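Local coordinates for ubiquitin-conjugating ligase MGC351130 (Homo sapiens, PDB 1YRV), which catalyses the covalent attachment of ubiquitin to other proteins, accepting it from an E1 enzyme as a thioester on a cysteine of its conjugating domain, at residues Y25-L28 with H29-F32. Numbering follows the deposited sequence.
Sequences YLLL and HRDF
D31 OD1 is gripped side-on by two nitrogens of R30, NE and NH1, in a salt bridge whose arginine end packs on L27, one turn back on the same helix. The shorter bond, R30 NH1 to D31 OD1 at 2.7 Å, comes in on the syn side but well out of the carboxylate plane; R30 NE, 3.0 Å from D31 OD1, approaches from above that plane, on the same face, and both bonds are bent. To curl back this far, the arginine chain bends at chi2 (-149°) and chi3 (58°). Its end then lies alongside L27, whose CD2 is 3.7 Å from R30 NH1, while L27 CA sits over one face of the guanidinium, toward its rim. The backbone of the same turns is bonded in the usual i to i+4 way, as from D31 N to L27 O (2.8 Å). Helix 23-38, the N-terminal helix of the ubiquitin-conjugating (UBC) fold, comes just before the four-stranded antiparallel sheet in the chain. D31 is buried, and its other oxygen, OD2, accepts hydrogen bonds from Y82 OH and L124 N, tying the helix to later parts of the domain; these bonds and the paired arginine probably favour the ionised carboxylate. On another side of the helix Y25 and H29 point the same way, their side chains lying side by side. F32 meets W55 edge-to-face, joining the helix to strand 54-60.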
ATOM      1  N   TYR A  25     -14.655  -8.696   8.970  1.00 37.50           N
ATOM      2  CA  TYR A  25     -14.721  -9.779   8.013  1.00 38.75           C
ATOM      3  C   TYR A  25     -15.754  -9.529   6.925  1.00 37.91           C
ATOM      4  O   TYR A  25     -15.466  -9.729   5.759  1.00 36.85           O
ATOM      5  CB  TYR A  25     -15.025 -11.111   8.719  1.00 39.45           C
ATOM      6  CG  TYR A  25     -15.206 -12.274   7.772  1.00 39.94           C
ATOM      7  CD1 TYR A  25     -14.120 -12.939   7.265  1.00 40.37           C
ATOM      8  CD2 TYR A  25     -16.467 -12.634   7.313  1.00 40.49           C
ATOM      9  CE1 TYR A  25     -14.260 -13.923   6.313  1.00 40.26           C
ATOM     10  CE2 TYR A  25     -16.633 -13.627   6.363  1.00 40.56           C
ATOM     11  CZ  TYR A  25     -15.500 -14.275   5.861  1.00 43.80           C
ATOM     12  OH  TYR A  25     -15.614 -15.290   4.921  1.00 43.80           O
ATOM     13  N   LEU A  26     -16.955  -9.098   7.297  1.00 39.02           N
ATOM     14  CA  LEU A  26     -18.003  -8.846   6.297  1.00 39.54           C
ATOM     15  C   LEU A  26     -17.700  -7.688   5.334  1.00 40.19           C
ATOM     16  O   LEU A  26     -18.069  -7.722   4.138  1.00 39.67           O
ATOM     17  CB  LEU A  26     -19.344  -8.616   6.994  1.00 40.48           C
ATOM     18  CG  LEU A  26     -19.919  -9.844   7.723  1.00 41.29           C
ATOM     19  CD1 LEU A  26     -21.011  -9.389   8.680  1.00 39.38           C
ATOM     20  CD2 LEU A  26     -20.479 -10.856   6.704  1.00 42.69           C
ATOM     21  N   LEU A  27     -17.048  -6.659   5.870  1.00 39.10           N
ATOM     22  CA  LEU A  27     -16.643  -5.512   5.082  1.00 39.57           C
ATOM     23  C   LEU A  27     -15.560  -5.951   4.086  1.00 39.87           C
ATOM     24  O   LEU A  27     -15.603  -5.603   2.899  1.00 39.94           O
ATOM     25  CB  LEU A  27     -16.097  -4.412   5.994  1.00 37.25           C
ATOM     26  CG  LEU A  27     -17.117  -3.656   6.893  1.00 39.79           C
ATOM     27  CD1 LEU A  27     -16.329  -2.850   7.929  1.00 37.74           C
ATOM     28  CD2 LEU A  27     -18.034  -2.706   6.080  1.00 36.12           C
ATOM     29  N   LEU A  28     -14.584  -6.703   4.571  1.00 39.17           N
ATOM     30  CA  LEU A  28     -13.520  -7.152   3.685  1.00 41.69           C
ATOM     31  C   LEU A  28     -14.064  -8.150   2.668  1.00 41.93           C
ATOM     32  O   LEU A  28     -13.602  -8.201   1.526  1.00 44.39           O
ATOM     33  CB  LEU A  28     -12.360  -7.750   4.487  1.00 39.62           C
ATOM     34  CG  LEU A  28     -11.504  -6.715   5.227  1.00 39.25           C
ATOM     35  CD1 LEU A  28     -10.556  -7.420   6.190  1.00 38.08           C
ATOM     36  CD2 LEU A  28     -10.752  -5.863   4.243  1.00 34.96           C
ATOM     37  N   HIS A  29     -15.050  -8.935   3.085  1.00 42.01           N
ATOM     38  CA  HIS A  29     -15.677  -9.890   2.195  1.00 42.92           C
ATOM     39  C   HIS A  29     -16.339  -9.155   1.058  1.00 43.20           C
ATOM     40  O   HIS A  29     -16.159  -9.523  -0.098  1.00 45.56           O
ATOM     41  CB  HIS A  29     -16.729 -10.722   2.906  1.00 43.80           C
ATOM     42  CG  HIS A  29     -17.184 -11.886   2.098  1.00 41.47           C
ATOM     43  ND1 HIS A  29     -16.558 -13.110   2.172  1.00 46.08           N
ATOM     44  CD2 HIS A  29     -18.064 -11.970   1.081  1.00 43.33           C
ATOM     45  CE1 HIS A  29     -17.034 -13.895   1.223  1.00 43.24           C
ATOM     46  NE2 HIS A  29     -17.946 -13.230   0.544  1.00 42.52           N
ATOM     47  N   ARG A  30     -17.135  -8.147   1.386  1.00 41.05           N
ATOM     48  CA  ARG A  30     -17.782  -7.336   0.372  1.00 41.38           C
ATOM     49  C   ARG A  30     -16.692  -6.662  -0.468  1.00 42.84           C
ATOM     50  O   ARG A  30     -16.676  -6.803  -1.680  1.00 41.71           O
ATOM     51  CB  ARG A  30     -18.673  -6.280   1.009  1.00 43.83           C
ATOM     52  CG  ARG A  30     -19.202  -5.265   0.010  1.00 47.78           C
ATOM     53  CD  ARG A  30     -19.407  -3.877   0.674  1.00 50.85           C
ATOM     54  NE  ARG A  30     -18.171  -3.368   1.248  1.00 46.69           N
ATOM     55  CZ  ARG A  30     -18.096  -2.410   2.173  1.00 51.04           C
ATOM     56  NH1 ARG A  30     -16.907  -1.981   2.669  1.00 55.26           N
ATOM     57  NH2 ARG A  30     -19.210  -1.856   2.602  1.00 51.09           N
ATOM     58  N   ASP A  31     -15.774  -5.942   0.170  1.00 42.09           N
ATOM     59  CA  ASP A  31     -14.703  -5.289  -0.562  1.00 42.84           C
ATOM     60  C   ASP A  31     -13.975  -6.179  -1.555  1.00 43.13           C
ATOM     61  O   ASP A  31     -13.654  -5.733  -2.645  1.00 45.56           O
ATOM     62  CB  ASP A  31     -13.660  -4.731   0.393  1.00 43.30           C
ATOM     63  CG  ASP A  31     -14.136  -3.498   1.133  1.00 45.03           C
ATOM     64  OD1 ASP A  31     -15.248  -3.011   0.836  1.00 42.70           O
ATOM     65  OD2 ASP A  31     -13.378  -3.024   2.017  1.00 45.98           O
ATOM     66  N   PHE A  32     -13.666  -7.410  -1.168  1.00 43.78           N
ATOM     67  CA  PHE A  32     -12.965  -8.332  -2.061  1.00 44.82           C
ATOM     68  C   PHE A  32     -13.791  -8.672  -3.293  1.00 44.22           C
ATOM     69  O   PHE A  32     -13.267  -8.751  -4.397  1.00 43.76           O
ATOM     70  CB  PHE A  32     -12.621  -9.611  -1.326  1.00 47.03           C
ATOM     71  CG  PHE A  32     -11.600 -10.459  -2.022  1.00 49.61           C
ATOM     72  CD1 PHE A  32     -11.596 -11.838  -1.843  1.00 50.40           C
ATOM     73  CD2 PHE A  32     -10.622  -9.893  -2.839  1.00 49.67           C
ATOM     74  CE1 PHE A  32     -10.623 -12.647  -2.474  1.00 51.20           C
ATOM     75  CE2 PHE A  32      -9.648 -10.698  -3.472  1.00 49.17           C
ATOM     76  CZ  PHE A  32      -9.651 -12.068  -3.289  1.00 47.61           C
TER